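Local coordinates for protein lipolytic enzyme (Clostridium thermocellum, PDB 2VPT) that acts as the catalytic domain of a cellulosomal family 3 carbohydrate esterase, an acetylxylan esterase that removes acetyl groups from xylan, at residues A[124-129]-A[159-164]; A[6-11]-A[86-91]; A[95-100]-A[132-137]; A[163-168]-A[184-189]. All blocks are in the same frame, centred on the assembly; numbering follows the deposited sequence.

Contact 1 (A[124-129]-A[159-164]); sequences FVADYY and VKLSEI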
loop_
_atom_site.group_PDB
_atom_site.type_symbol
_atom_site.label_atom_id
_atom_site.label_comp_id
_atom_site.label_asym_id
_atom_site.label_seq_id
_atom_site.Cartn_x
_atom_site.Cartn_y
_atom_site.Cartn_z
ATOM N N PHE A 124 22.317 -1.726 -3.547
ATOM C CA PHE A 124 22.169 -3.076 -3.028
ATOM C C PHE A 124 21.115 -3.790 -3.845
ATOM O O PHE A 124 20.058 -3.229 -4.119
ATOM C CB PHE A 124 21.756 -3.039 -1.555
ATOM C CG PHE A 124 22.826 -2.514 -0.649
ATOM C CD1 PHE A 124 23.785 -3.362 -0.161
ATOM C CD2 PHE A 124 22.908 -1.172 -0.326
ATOM C CE1 PHE A 124 24.789 -2.906 0.663
ATOM C CE2 PHE A 124 23.925 -0.704 0.500
ATOM C CZ PHE A 124 24.859 -1.582 0.993
ATOM N N VAL A 125 21.423 -5.022 -4.238
ATOM C CA VAL A 125 20.535 -5.854 -5.045
ATOM C C VAL A 125 20.261 -7.140 -4.288
ATOM O O VAL A 125 21.202 -7.866 -3.951
ATOM C CB VAL A 125 21.152 -6.164 -6.416
ATOM C CG1 VAL A 125 20.216 -7.079 -7.219
ATOM C CG2 VAL A 125 21.423 -4.851 -7.177
ATOM N N ALA A 126 18.983 -7.427 -4.041
ATOM C CA ALA A 126 18.554 -8.606 -3.295
ATOM C C ALA A 126 18.020 -9.735 -4.174
ATOM O O ALA A 126 17.414 -9.490 -5.220
ATOM C CB ALA A 126 17.479 -8.220 -2.292
ATOM N N ASP A 127 18.235 -10.971 -3.730
ATOM C CA ASP A 127 17.432 -12.095 -4.204
ATOM C C ASP A 127 16.207 -12.313 -3.295
ATOM O O ASP A 127 15.939 -11.475 -2.420
ATOM C CB ASP A 127 18.288 -13.354 -4.444
ATOM C CG ASP A 127 18.774 -14.026 -3.186
ATOM O OD1 ASP A 127 18.557 -13.508 -2.076
ATOM O OD2 ASP A 127 19.386 -15.117 -3.330
ATOM N N TYR A 128 15.443 -13.378 -3.518
ATOM C CA TYR A 128 14.188 -13.623 -2.817
ATOM C C TYR A 128 14.289 -14.751 -1.804
ATOM O O TYR A 128 15.072 -15.688 -1.944
ATOM C CB TYR A 128 13.075 -13.960 -3.829
ATOM C CG TYR A 128 12.615 -12.784 -4.649
ATOM C CD1 TYR A 128 11.417 -12.167 -4.378
ATOM C CD2 TYR A 128 13.377 -12.293 -5.714
ATOM C CE1 TYR A 128 10.976 -11.089 -5.137
ATOM C CE2 TYR A 128 12.947 -11.216 -6.459
ATOM C CZ TYR A 128 11.750 -10.605 -6.155
ATOM O OH TYR A 128 11.317 -9.533 -6.922
ATOM N N TYR A 129 13.457 -14.666 -0.774
ATOM C CA TYR A 129 13.184 -15.825 0.067
ATOM C C TYR A 129 12.668 -16.938 -0.861
ATOM O O TYR A 129 12.061 -16.663 -1.892
ATOM C CB TYR A 129 12.177 -15.475 1.172
ATOM C CG TYR A 129 10.881 -14.889 0.672
ATOM C CD1 TYR A 129 9.787 -15.701 0.427
ATOM C CD2 TYR A 129 10.761 -13.520 0.412
ATOM C CE1 TYR A 129 8.601 -15.184 -0.052
ATOM C CE2 TYR A 129 9.579 -12.988 -0.073
ATOM C CZ TYR A 129 8.497 -13.822 -0.299
ATOM O OH TYR A 129 7.300 -13.310 -0.767
ATOM N N VAL A 159 22.617 -8.733 -1.602
ATOM C CA VAL A 159 21.953 -9.008 -0.339
ATOM C C VAL A 159 21.251 -10.350 -0.474
ATOM O O VAL A 159 20.262 -10.490 -1.205
ATOM C CB VAL A 159 20.960 -7.894 0.024
ATOM C CG1 VAL A 159 20.223 -8.240 1.326
ATOM C CG2 VAL A 159 21.691 -6.542 0.112
ATOM N N LYS A 160 21.796 -11.357 0.200
ATOM C CA LYS A 160 21.304 -12.718 0.051
ATOM C C LYS A 160 20.107 -13.002 0.952
ATOM O O LYS A 160 20.194 -13.748 1.922
ATOM C CB LYS A 160 22.438 -13.715 0.342
ATOM C CG LYS A 160 22.120 -15.138 -0.090
ATOM C CD LYS A 160 23.300 -16.077 0.098
ATOM C CE LYS A 160 22.884 -17.517 0.122
ATOM N NZ LYS A 160 24.064 -18.420 -0.044
ATOM N N LEU A 161 18.960 -12.425 0.611
ATOM C CA LEU A 161 17.734 -12.707 1.345
ATOM C C LEU A 161 17.366 -14.188 1.338
ATOM O O LEU A 161 16.679 -14.682 2.246
ATOM C CB LEU A 161 16.567 -11.860 0.815
ATOM C CG LEU A 161 16.762 -10.341 0.891
ATOM C CD1 LEU A 161 15.537 -9.613 0.388
ATOM C CD2 LEU A 161 17.105 -9.896 2.314
ATOM N N SER A 162 17.829 -14.915 0.317
ATOM C CA SER A 162 17.569 -16.354 0.243
ATOM C C SER A 162 18.240 -17.182 1.339
ATOM O O SER A 162 17.898 -18.360 1.486
ATOM C CB SER A 162 17.979 -16.906 -1.119
ATOM O OG SER A 162 19.361 -16.720 -1.359
ATOM N N GLU A 163 19.145 -16.574 2.108
ATOM C CA GLU A 163 19.768 -17.262 3.251
ATOM C C GLU A 163 18.847 -17.315 4.475
ATOM O O GLU A 163 19.192 -17.938 5.497
ATOM C CB GLU A 163 21.120 -16.629 3.597
ATOM C CG GLU A 163 21.053 -15.428 4.540
ATOM C CD GLU A 163 22.397 -14.784 4.774
ATOM O OE1 GLU A 163 23.306 -14.928 3.930
ATOM O OE2 GLU A 163 22.539 -14.105 5.811
ATOM N N ILE A 164 17.685 -16.672 4.388
ATOM C CA ILE A 164 16.643 -16.781 5.400
ATOM C C ILE A 164 16.462 -18.227 5.859
ATOM O O ILE A 164 16.444 -19.149 5.043
ATOM C CB ILE A 164 15.290 -16.177 4.881
ATOM C CG1 ILE A 164 14.242 -16.135 5.997
ATOM C CG2 ILE A 164 14.784 -16.959 3.658
ATOM C CD1 ILE A 164 13.028 -15.272 5.648
#
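The carboxylate of Asp127 is gripped by Ser162 at both oxygens, each met on its syn side but out of the plane: Ser162 N reaches Asp127 OD1 at 2.9 Å, lying 31° out of it, and Ser162 OG donates to Asp127 OD2 over a short 2.5 Å. A second flat group, the Phe124 ring, takes Val159 CG2 obliquely, 3.8 Å from Phe124 CD1. Here two parallel strands of the SGNH-hydrolase α/β sheet, 122-126 and 156-159, come to their ends. Val159 bridges them, its N to Val125 O at 2.9 Å and its O receiving Asp127 N at 3.3 Å. Past the bridge, the inverse gamma turn centred on Lys160 leads into a short 3-10 turn, which presents Ser162. Asp127 chi1, 72°, sets CG between its own N and carbonyl carbon, swinging the carboxylate over to that turn. On the Ala126 face, Ala126 CB meets Leu161 CD1 at 3.6 Å. Further on, Tyr129 CB rests 3.9 Å from Ile164 CG2.

Contact 2 (A[6-11]-A[86-91]); sequences IKIMPV and VVFLWI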
loop_
_atom_site.group_PDB
_atom_site.type_symbol
_atom_site.label_atom_id
_atom_site.label_comp_id
_atom_site.label_asym_id
_atom_site.label_seq_id
_atom_site.Cartn_x
_atom_site.Cartn_y
_atom_site.Cartn_z
ATOM N N ILE A 6 21.365 9.636 5.854
ATOM C CA ILE A 6 21.467 8.820 4.640
ATOM C C ILE A 6 20.072 8.654 4.028
ATOM O O ILE A 6 19.177 8.134 4.689
ATOM C CB ILE A 6 22.022 7.404 4.959
ATOM C CG1 ILE A 6 23.288 7.476 5.825
ATOM C CG2 ILE A 6 22.301 6.623 3.664
ATOM C CD1 ILE A 6 23.833 6.135 6.199
ATOM N N LYS A 7 19.897 9.098 2.788
ATOM C CA LYS A 7 18.644 8.892 2.049
ATOM C C LYS A 7 18.716 7.552 1.333
ATOM O O LYS A 7 19.619 7.316 0.518
ATOM C CB LYS A 7 18.406 10.001 1.029
ATOM C CG LYS A 7 18.073 11.353 1.657
ATOM C CD LYS A 7 17.821 12.420 0.607
ATOM C CE LYS A 7 17.295 13.705 1.232
ATOM N NZ LYS A 7 16.910 14.731 0.213
ATOM N N ILE A 8 17.780 6.670 1.656
ATOM C CA ILE A 8 17.718 5.333 1.106
ATOM C C ILE A 8 16.393 5.169 0.380
ATOM O O ILE A 8 15.344 5.427 0.958
ATOM C CB ILE A 8 17.812 4.246 2.194
ATOM C CG1 ILE A 8 19.107 4.394 3.012
ATOM C CG2 ILE A 8 17.719 2.871 1.530
ATOM C CD1 ILE A 8 19.255 3.416 4.180
HETATM N N MSE A 9 16.439 4.762 -0.888
HETATM C CA MSE A 9 15.231 4.522 -1.661
HETATM C C MSE A 9 14.996 3.025 -1.815
HETATM O O MSE A 9 15.714 2.354 -2.566
HETATM C CB MSE A 9 15.333 5.152 -3.038
HETATM C CG MSE A 9 14.018 5.056 -3.808
HETATM SE SE MSE A 9 14.133 5.763 -5.584
HETATM C CE MSE A 9 13.979 6.873 -5.221
ATOM N N PRO A 10 13.983 2.489 -1.118
ATOM C CA PRO A 10 13.603 1.091 -1.354
ATOM C C PRO A 10 12.809 0.964 -2.648
ATOM O O PRO A 10 11.741 1.548 -2.763
ATOM C CB PRO A 10 12.727 0.746 -0.134
ATOM C CG PRO A 10 12.909 1.880 0.817
ATOM C CD PRO A 10 13.179 3.078 -0.029
ATOM N N VAL A 11 13.343 0.221 -3.609
ATOM C CA VAL A 11 12.732 0.059 -4.929
ATOM C C VAL A 11 12.387 -1.418 -5.102
ATOM O O VAL A 11 13.242 -2.283 -4.944
ATOM C CB VAL A 11 13.684 0.485 -6.060
ATOM C CG1 VAL A 11 13.043 0.229 -7.414
ATOM C CG2 VAL A 11 14.054 1.921 -5.913
ATOM N N VAL A 86 21.516 5.886 -1.404
ATOM C CA VAL A 86 21.544 4.438 -1.455
ATOM C C VAL A 86 20.208 3.976 -2.034
ATOM O O VAL A 86 19.155 4.559 -1.734
ATOM C CB VAL A 86 21.695 3.841 -0.031
ATOM C CG1 VAL A 86 21.677 2.323 -0.041
ATOM C CG2 VAL A 86 22.987 4.332 0.640
ATOM N N VAL A 87 20.260 2.938 -2.865
ATOM C CA VAL A 87 19.079 2.274 -3.383
ATOM C C VAL A 87 19.099 0.828 -2.915
ATOM O O VAL A 87 20.123 0.155 -3.032
ATOM C CB VAL A 87 19.028 2.339 -4.932
ATOM C CG1 VAL A 87 17.909 1.456 -5.491
ATOM C CG2 VAL A 87 18.880 3.772 -5.370
ATOM N N PHE A 88 17.966 0.361 -2.390
ATOM C CA PHE A 88 17.752 -1.025 -2.035
ATOM C C PHE A 88 16.848 -1.604 -3.113
ATOM O O PHE A 88 15.637 -1.364 -3.100
ATOM C CB PHE A 88 17.037 -1.168 -0.684
ATOM C CG PHE A 88 17.853 -0.840 0.542
ATOM C CD1 PHE A 88 19.230 -0.712 0.532
ATOM C CD2 PHE A 88 17.188 -0.706 1.754
ATOM C CE1 PHE A 88 19.923 -0.448 1.721
ATOM C CE2 PHE A 88 17.881 -0.438 2.935
ATOM C CZ PHE A 88 19.241 -0.323 2.906
ATOM N N LEU A 89 17.418 -2.360 -4.046
ATOM C CA LEU A 89 16.663 -2.877 -5.190
ATOM C C LEU A 89 16.311 -4.348 -4.973
ATOM O O LEU A 89 17.176 -5.178 -4.717
ATOM C CB LEU A 89 17.493 -2.694 -6.469
ATOM C CG LEU A 89 16.833 -3.159 -7.765
ATOM C CD1 LEU A 89 15.598 -2.326 -8.072
ATOM C CD2 LEU A 89 17.809 -3.107 -8.919
ATOM N N TRP A 90 15.037 -4.671 -5.100
ATOM C CA TRP A 90 14.552 -6.026 -4.902
ATOM C C TRP A 90 13.466 -6.256 -5.938
ATOM O O TRP A 90 12.309 -5.856 -5.752
ATOM C CB TRP A 90 14.045 -6.201 -3.459
ATOM C CG TRP A 90 13.659 -7.598 -3.107
ATOM C CD1 TRP A 90 13.883 -8.727 -3.841
ATOM C CD2 TRP A 90 12.977 -8.026 -1.926
ATOM N NE1 TRP A 90 13.367 -9.818 -3.202
ATOM C CE2 TRP A 90 12.824 -9.419 -2.007
ATOM C CE3 TRP A 90 12.488 -7.366 -0.798
ATOM C CZ2 TRP A 90 12.198 -10.152 -1.014
ATOM C CZ3 TRP A 90 11.876 -8.110 0.189
ATOM C CH2 TRP A 90 11.737 -9.478 0.076
ATOM N N ILE A 91 13.843 -6.898 -7.050
ATOM C CA ILE A 91 12.967 -6.922 -8.221
ATOM C C ILE A 91 13.251 -8.123 -9.113
ATOM O O ILE A 91 14.349 -8.689 -9.092
ATOM C CB ILE A 91 13.144 -5.598 -8.999
ATOM C CG1 ILE A 91 11.961 -5.278 -9.920
ATOM C CG2 ILE A 91 14.465 -5.564 -9.736
ATOM C CD1 ILE A 91 10.658 -4.963 -9.201
#
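Ile8 can be traced outward against its two partners, Val86 and Phe88. Its CB stands 4.2 Å from Val86 O. CG1 then runs beside the Val86 side chain, both pointing the same way, with Ile8 CG1 to Val86 CB at 4.0 Å. With CG2 anti to the backbone N and CG1 beside it (chi1 -57°), the methyl branch is directed to Phe88: Ile8 CG2 sits 3.5 Å from the ring centroid, only 10° off the normal, a CH-pi contact over the centre of one face. The tip, Ile8 CD1, comes to 4.0 Å from Phe88 CZ. Trp191 of helix 181-203 also stacks on this ring. The two segments are neighbouring parallel strands in the central sheet of the SGNH-hydrolase α/β fold, and their short axes diverge by 19°. Five backbone hydrogen bonds run up the pair from Val86 N to Lys7 O as far as Trp90 N to Val11 O, the straightest being Val11 N to Phe88 O at 2.8 Å. Ile8, Pro10, Val86 and Phe88 share the face on which helix 181-203 packs. On the face of selenomethionine Met9, Val11, Val87 and Leu89, helix 68-82 covers Met9 and Val11. There Val11 divides its two methyls: CG2 approaches Val87 CG1 at 3.9 Å, while Val11 CG1 reaches Leu89 CD1 at 3.7 Å.

Contact 3 (A[95-100]-A[132-137]); sequences DLLLNG and PEAIKQ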
loop_
_atom_site.group_PDB
_atom_site.type_symbol
_atom_site.label_atom_id
_atom_site.label_comp_id
_atom_site.label_asym_id
_atom_site.label_seq_id
_atom_site.Cartn_x
_atom_site.Cartn_y
_atom_site.Cartn_z
ATOM N N ASP A 95 8.734 -10.743 -13.177
ATOM C CA ASP A 95 9.166 -11.128 -14.546
ATOM C C ASP A 95 9.056 -12.636 -14.714
ATOM O O ASP A 95 8.532 -13.116 -15.722
ATOM C CB ASP A 95 10.579 -10.670 -14.843
ATOM C CG ASP A 95 10.730 -9.169 -14.739
ATOM O OD1 ASP A 95 10.958 -8.503 -15.769
ATOM O OD2 ASP A 95 10.600 -8.636 -13.603
ATOM N N LEU A 96 9.509 -13.392 -13.723
ATOM C CA LEU A 96 9.421 -14.848 -13.779
ATOM C C LEU A 96 7.990 -15.340 -13.656
ATOM O O LEU A 96 7.491 -16.056 -14.533
ATOM C CB LEU A 96 10.306 -15.494 -12.708
ATOM C CG LEU A 96 10.222 -17.020 -12.633
ATOM C CD1 LEU A 96 10.728 -17.678 -13.939
ATOM C CD2 LEU A 96 10.992 -17.548 -11.439
ATOM N N LEU A 97 7.311 -14.938 -12.589
ATOM C CA LEU A 97 6.043 -15.538 -12.210
ATOM C C LEU A 97 4.875 -15.001 -13.038
ATOM O O LEU A 97 3.926 -15.747 -13.302
ATOM C CB LEU A 97 5.794 -15.348 -10.702
ATOM C CG LEU A 97 6.845 -16.000 -9.802
ATOM C CD1 LEU A 97 6.643 -15.550 -8.352
ATOM C CD2 LEU A 97 6.833 -17.516 -9.896
ATOM N N LEU A 98 4.944 -13.746 -13.482
ATOM C CA LEU A 98 3.871 -13.136 -14.285
ATOM C C LEU A 98 4.179 -13.149 -15.775
ATOM O O LEU A 98 3.257 -13.263 -16.583
ATOM C CB LEU A 98 3.576 -11.684 -13.852
ATOM C CG LEU A 98 2.568 -11.446 -12.721
ATOM C CD1 LEU A 98 2.544 -12.582 -11.703
ATOM C CD2 LEU A 98 2.810 -10.066 -12.085
ATOM N N ASN A 99 5.448 -12.992 -16.150
ATOM C CA ASN A 99 5.833 -12.856 -17.553
ATOM C C ASN A 99 6.532 -14.099 -18.130
ATOM O O ASN A 99 6.872 -14.080 -19.296
ATOM C CB ASN A 99 6.765 -11.649 -17.775
ATOM C CG ASN A 99 6.059 -10.300 -17.743
ATOM O OD1 ASN A 99 4.834 -10.199 -17.633
ATOM N ND2 ASN A 99 6.861 -9.243 -17.863
ATOM N N GLY A 100 6.776 -15.132 -17.334
ATOM C CA GLY A 100 7.540 -16.312 -17.807
ATOM C C GLY A 100 8.915 -15.988 -18.386
ATOM O O GLY A 100 9.331 -16.606 -19.363
ATOM N N PRO A 132 7.494 -18.794 -3.970
ATOM C CA PRO A 132 7.342 -20.211 -4.298
ATOM C C PRO A 132 8.678 -20.813 -4.728
ATOM O O PRO A 132 9.599 -20.080 -5.088
ATOM C CB PRO A 132 6.355 -20.198 -5.471
ATOM C CG PRO A 132 6.499 -18.869 -6.072
ATOM C CD PRO A 132 6.786 -17.940 -4.938
ATOM N N GLU A 133 8.766 -22.141 -4.694
ATOM C CA GLU A 133 9.980 -22.871 -5.067
ATOM C C GLU A 133 10.575 -22.379 -6.391
ATOM O O GLU A 133 11.792 -22.270 -6.526
ATOM C CB GLU A 133 9.670 -24.382 -5.129
ATOM C CG GLU A 133 10.748 -25.285 -5.741
ATOM C CD GLU A 133 11.802 -25.763 -4.751
ATOM O OE1 GLU A 133 11.886 -25.212 -3.626
ATOM O OE2 GLU A 133 12.558 -26.698 -5.111
ATOM N N ALA A 134 9.709 -22.045 -7.347
ATOM C CA ALA A 134 10.123 -21.604 -8.670
ATOM C C ALA A 134 11.064 -20.398 -8.648
ATOM O O ALA A 134 11.874 -20.232 -9.546
ATOM C CB ALA A 134 8.897 -21.278 -9.522
ATOM N N ILE A 135 10.965 -19.553 -7.624
ATOM C CA ILE A 135 11.785 -18.347 -7.576
ATOM C C ILE A 135 13.287 -18.660 -7.459
ATOM O O ILE A 135 14.125 -17.848 -7.845
ATOM C CB ILE A 135 11.331 -17.411 -6.432
ATOM C CG1 ILE A 135 11.786 -15.977 -6.687
ATOM C CG2 ILE A 135 11.906 -17.845 -5.074
ATOM C CD1 ILE A 135 11.168 -15.301 -7.863
ATOM N N LYS A 136 13.623 -19.853 -6.966
ATOM C CA LYS A 136 15.029 -20.236 -6.817
ATOM C C LYS A 136 15.783 -20.183 -8.154
ATOM O O LYS A 136 16.976 -19.902 -8.200
ATOM C CB LYS A 136 15.139 -21.637 -6.213
ATOM C CG LYS A 136 14.613 -21.763 -4.777
ATOM C CD LYS A 136 14.821 -23.181 -4.248
ATOM C CE LYS A 136 14.258 -23.358 -2.862
ATOM N NZ LYS A 136 14.333 -24.780 -2.417
ATOM N N GLN A 137 15.078 -20.426 -9.256
ATOM C CA GLN A 137 15.695 -20.374 -10.568
ATOM C C GLN A 137 16.208 -18.977 -10.902
ATOM O O GLN A 137 17.253 -18.804 -11.526
ATOM C CB GLN A 137 14.702 -20.817 -11.644
ATOM C CG GLN A 137 15.362 -21.206 -12.950
ATOM C CD GLN A 137 14.388 -21.636 -14.033
ATOM O OE1 GLN A 137 13.177 -21.415 -13.952
ATOM N NE2 GLN A 137 14.929 -22.242 -15.069
#
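Leu96 presses one methyl onto the turn at Ala134 and Ile135, making the tight part of a small surface contact between two excursions from the SGNH-hydrolase sheet: helix 93-99, which follows strand 86-90, and the start of helix 136-139, which comes after strand 122-126. Leu96 CD2 lies 3.4 Å from the carbonyl oxygen of Ala134. Leu96 CD2 is also 4.0 Å from Ile135 CA and 4.2 Å from Ile135 CD1, so a single branch touches both backbone and side chain. Its direction follows from chi1 of 177°, which sets CG anti to the backbone N and carries the branch across to the other segment. Ile135 is the buried member of the group, and its end bends back toward Leu96. One residue on, the packing is slacker and lies nearer solvent. The CD1 methyl of Leu97 meets the Pro132 ring at CG, 4.0 Å away, while its CD2 stands 4.3 Å from Ala134 CB; Leu97 and Ala134 are both exposed. Pro132, entered through a cis peptide, also touches Leu177 with its ring. Apart from the methyl of Leu96 lying against the Ala134 carbonyl, the contact is mainly between apolar side chains, and it buries just 232 Å². On the side of the turn facing away from Leu96, polar groups pair among themselves: Lys136 NZ forms a salt bridge with Glu133 OE1 at 2.8 Å, the nitrogen lying 31° out of the carboxylate plane.

Contact 4 (A[163-168]-A[184-189]); sequences EIQFDR and YKKIAN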
loop_
_atom_site.group_PDB
_atom_site.type_symbol
_atom_site.label_atom_id
_atom_site.label_comp_id
_atom_site.label_asym_id
_atom_site.label_seq_id
_atom_site.Cartn_x
_atom_site.Cartn_y
_atom_site.Cartn_z
ATOM N N GLU A 163 19.145 -16.574 2.108
ATOM C CA GLU A 163 19.768 -17.262 3.251
ATOM C C GLU A 163 18.847 -17.315 4.475
ATOM O O GLU A 163 19.192 -17.938 5.497
ATOM C CB GLU A 163 21.120 -16.629 3.597
ATOM C CG GLU A 163 21.053 -15.428 4.540
ATOM C CD GLU A 163 22.397 -14.784 4.774
ATOM O OE1 GLU A 163 23.306 -14.928 3.930
ATOM O OE2 GLU A 163 22.539 -14.105 5.811
ATOM N N ILE A 164 17.685 -16.672 4.388
ATOM C CA ILE A 164 16.643 -16.781 5.400
ATOM C C ILE A 164 16.462 -18.227 5.859
ATOM O O ILE A 164 16.444 -19.149 5.043
ATOM C CB ILE A 164 15.290 -16.177 4.881
ATOM C CG1 ILE A 164 14.242 -16.135 5.997
ATOM C CG2 ILE A 164 14.784 -16.959 3.658
ATOM C CD1 ILE A 164 13.028 -15.272 5.648
ATOM N N GLN A 165 16.365 -18.398 7.177
ATOM C CA GLN A 165 15.984 -19.671 7.781
ATOM C C GLN A 165 14.485 -19.821 7.585
ATOM O O GLN A 165 13.690 -19.456 8.448
ATOM C CB GLN A 165 16.359 -19.676 9.277
ATOM C CG GLN A 165 15.819 -20.856 10.108
ATOM C CD GLN A 165 14.534 -20.542 10.901
ATOM O OE1 GLN A 165 13.649 -21.392 11.022
ATOM N NE2 GLN A 165 14.441 -19.330 11.450
ATOM N N PHE A 166 14.100 -20.340 6.431
ATOM C CA PHE A 166 12.718 -20.266 5.986
ATOM C C PHE A 166 11.831 -21.329 6.612
ATOM O O PHE A 166 12.144 -22.514 6.567
ATOM C CB PHE A 166 12.653 -20.363 4.460
ATOM C CG PHE A 166 11.276 -20.159 3.904
ATOM C CD1 PHE A 166 10.687 -18.905 3.932
ATOM C CD2 PHE A 166 10.565 -21.224 3.359
ATOM C CE1 PHE A 166 9.407 -18.712 3.426
ATOM C CE2 PHE A 166 9.284 -21.042 2.855
ATOM C CZ PHE A 166 8.706 -19.781 2.885
ATOM N N ASP A 167 10.725 -20.889 7.188
ATOM C CA ASP A 167 9.733 -21.772 7.760
ATOM C C ASP A 167 8.373 -21.306 7.263
ATOM O O ASP A 167 7.872 -20.270 7.685
ATOM C CB ASP A 167 9.817 -21.719 9.281
ATOM C CG ASP A 167 8.891 -22.706 9.959
ATOM O OD1 ASP A 167 7.990 -23.270 9.302
ATOM O OD2 ASP A 167 9.076 -22.918 11.170
ATOM N N ARG A 168 7.798 -22.073 6.349
ATOM C CA ARG A 168 6.509 -21.736 5.748
ATOM C C ARG A 168 5.381 -21.580 6.770
ATOM O O ARG A 168 4.419 -20.843 6.524
ATOM C CB ARG A 168 6.138 -22.786 4.695
ATOM C CG ARG A 168 6.022 -24.212 5.244
ATOM C CD ARG A 168 6.793 -25.236 4.400
ATOM N NE ARG A 168 8.201 -24.873 4.191
ATOM C CZ ARG A 168 9.157 -24.920 5.121
ATOM N NH1 ARG A 168 8.890 -25.298 6.367
ATOM N NH2 ARG A 168 10.396 -24.572 4.803
ATOM N N TYR A 184 8.945 -10.813 7.354
ATOM C CA TYR A 184 9.546 -9.528 7.043
ATOM C C TYR A 184 10.621 -9.113 8.048
ATOM O O TYR A 184 11.598 -8.473 7.682
ATOM C CB TYR A 184 8.493 -8.427 6.901
ATOM C CG TYR A 184 7.774 -8.402 5.567
ATOM C CD1 TYR A 184 8.481 -8.221 4.396
ATOM C CD2 TYR A 184 6.396 -8.471 5.486
ATOM C CE1 TYR A 184 7.837 -8.150 3.160
ATOM C CE2 TYR A 184 5.743 -8.422 4.268
ATOM C CZ TYR A 184 6.468 -8.263 3.102
ATOM O OH TYR A 184 5.829 -8.187 1.861
ATOM N N LYS A 185 10.442 -9.481 9.316
ATOM C CA LYS A 185 11.463 -9.210 10.319
ATOM C C LYS A 185 12.740 -9.973 10.031
ATOM O O LYS A 185 13.820 -9.420 10.117
ATOM C CB LYS A 185 10.959 -9.545 11.725
ATOM C CG LYS A 185 10.109 -8.479 12.355
ATOM C CD LYS A 185 9.753 -8.857 13.780
ATOM C CE LYS A 185 10.948 -9.075 14.674
ATOM N NZ LYS A 185 10.485 -9.235 16.093
ATOM N N LYS A 186 12.615 -11.243 9.662
ATOM C CA LYS A 186 13.794 -12.013 9.248
ATOM C C LYS A 186 14.502 -11.366 8.054
ATOM O O LYS A 186 15.724 -11.278 7.998
ATOM C CB LYS A 186 13.408 -13.449 8.892
ATOM C CG LYS A 186 12.965 -14.319 10.079
ATOM C CD LYS A 186 12.687 -15.755 9.598
ATOM C CE LYS A 186 12.173 -16.683 10.683
ATOM N NZ LYS A 186 12.049 -18.073 10.174
ATOM N N ILE A 187 13.720 -10.906 7.080
ATOM C CA ILE A 187 14.282 -10.247 5.908
ATOM C C ILE A 187 14.999 -8.953 6.289
ATOM O O ILE A 187 16.102 -8.691 5.841
ATOM C CB ILE A 187 13.165 -9.995 4.861
ATOM C CG1 ILE A 187 12.679 -11.322 4.253
ATOM C CG2 ILE A 187 13.609 -9.000 3.783
ATOM C CD1 ILE A 187 13.677 -12.021 3.372
ATOM N N ALA A 188 14.379 -8.159 7.163
ATOM C CA ALA A 188 15.013 -6.944 7.665
ATOM C C ALA A 188 16.380 -7.224 8.295
ATOM O O ALA A 188 17.327 -6.469 8.106
ATOM C CB ALA A 188 14.116 -6.266 8.686
ATOM N N ASN A 189 16.460 -8.313 9.049
ATOM C CA ASN A 189 17.736 -8.675 9.678
ATOM C C ASN A 189 18.828 -9.015 8.685
ATOM O O ASN A 189 19.994 -8.706 8.917
ATOM C CB ASN A 189 17.527 -9.730 10.755
ATOM C CG ASN A 189 17.059 -9.086 12.068
ATOM O OD1 ASN A 189 15.880 -8.916 12.300
ATOM N ND2 ASN A 189 18.012 -8.652 12.882
#
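Lys186 carries this contact, with its aliphatic stem serving the apolar part and its ammonium the polar part. In the polar group, Lys186 NZ donates to the backbone oxygen of Gln165 at 2.8 Å, approaching close to the line of the carbonyl bond (167° at the oxygen). That carbonyl belongs to the residue at the centre of an inverse gamma turn. Lys186 gets there by running fully extended beyond CG, and the ammonium also forms a salt bridge with Asp171, so the carbonyl and the carboxylate probably share in balancing the ammonium charge. Asp171 accepts a hydrogen bond from the backbone N of Asp167 as well, tying the loop to the lysine's second partner. Apolar contacts come from Ile164, whose side chain crosses the lysine stem at about a right angle. Ile164 CD1 is 3.7 Å from Lys186 CB, and Ile164 CG1 is 3.9 Å from Lys186 CD. The same Ile164 CD1 reaches Ile187 CD1 at 4.0 Å, extending the patch one residue along the helix toward the buried side. Capping forms the last group: Asp167 occupies the N-cap position of helix 168-171, its OD1 accepting from the backbone N of Asn169. The loop after strand 156-159 is therefore laid against the early part of the long helix 181-203, which also touches helix 28-37 through Ala188, with the short helix 168-171 following directly along the chain.

From the N terminus, contact 2 comes first, joining strand 5-12 to strand 86-90 and closing a loop of 74 residues before any other contact opens. Contact 3 opens on helix 93-99, contact 1 on strand 122-126; contact 3 closes at 132-137, before contact 1 closes at 159-164, so these two cross. Contact 4 starts on the stretch where contact 1 ends, sharing Glu163 and Ile164, and closes the shortest loop on helix 181-203. None nests within another. Contacts 1 and 2 are joined in one sheet, where Phe124 of strand 122-126 pairs with Val87 and Leu89. Trp90 touches Ile187, linking contacts 2 and 4, while Ile135 packs contact 3 against Tyr128 and Tyr129.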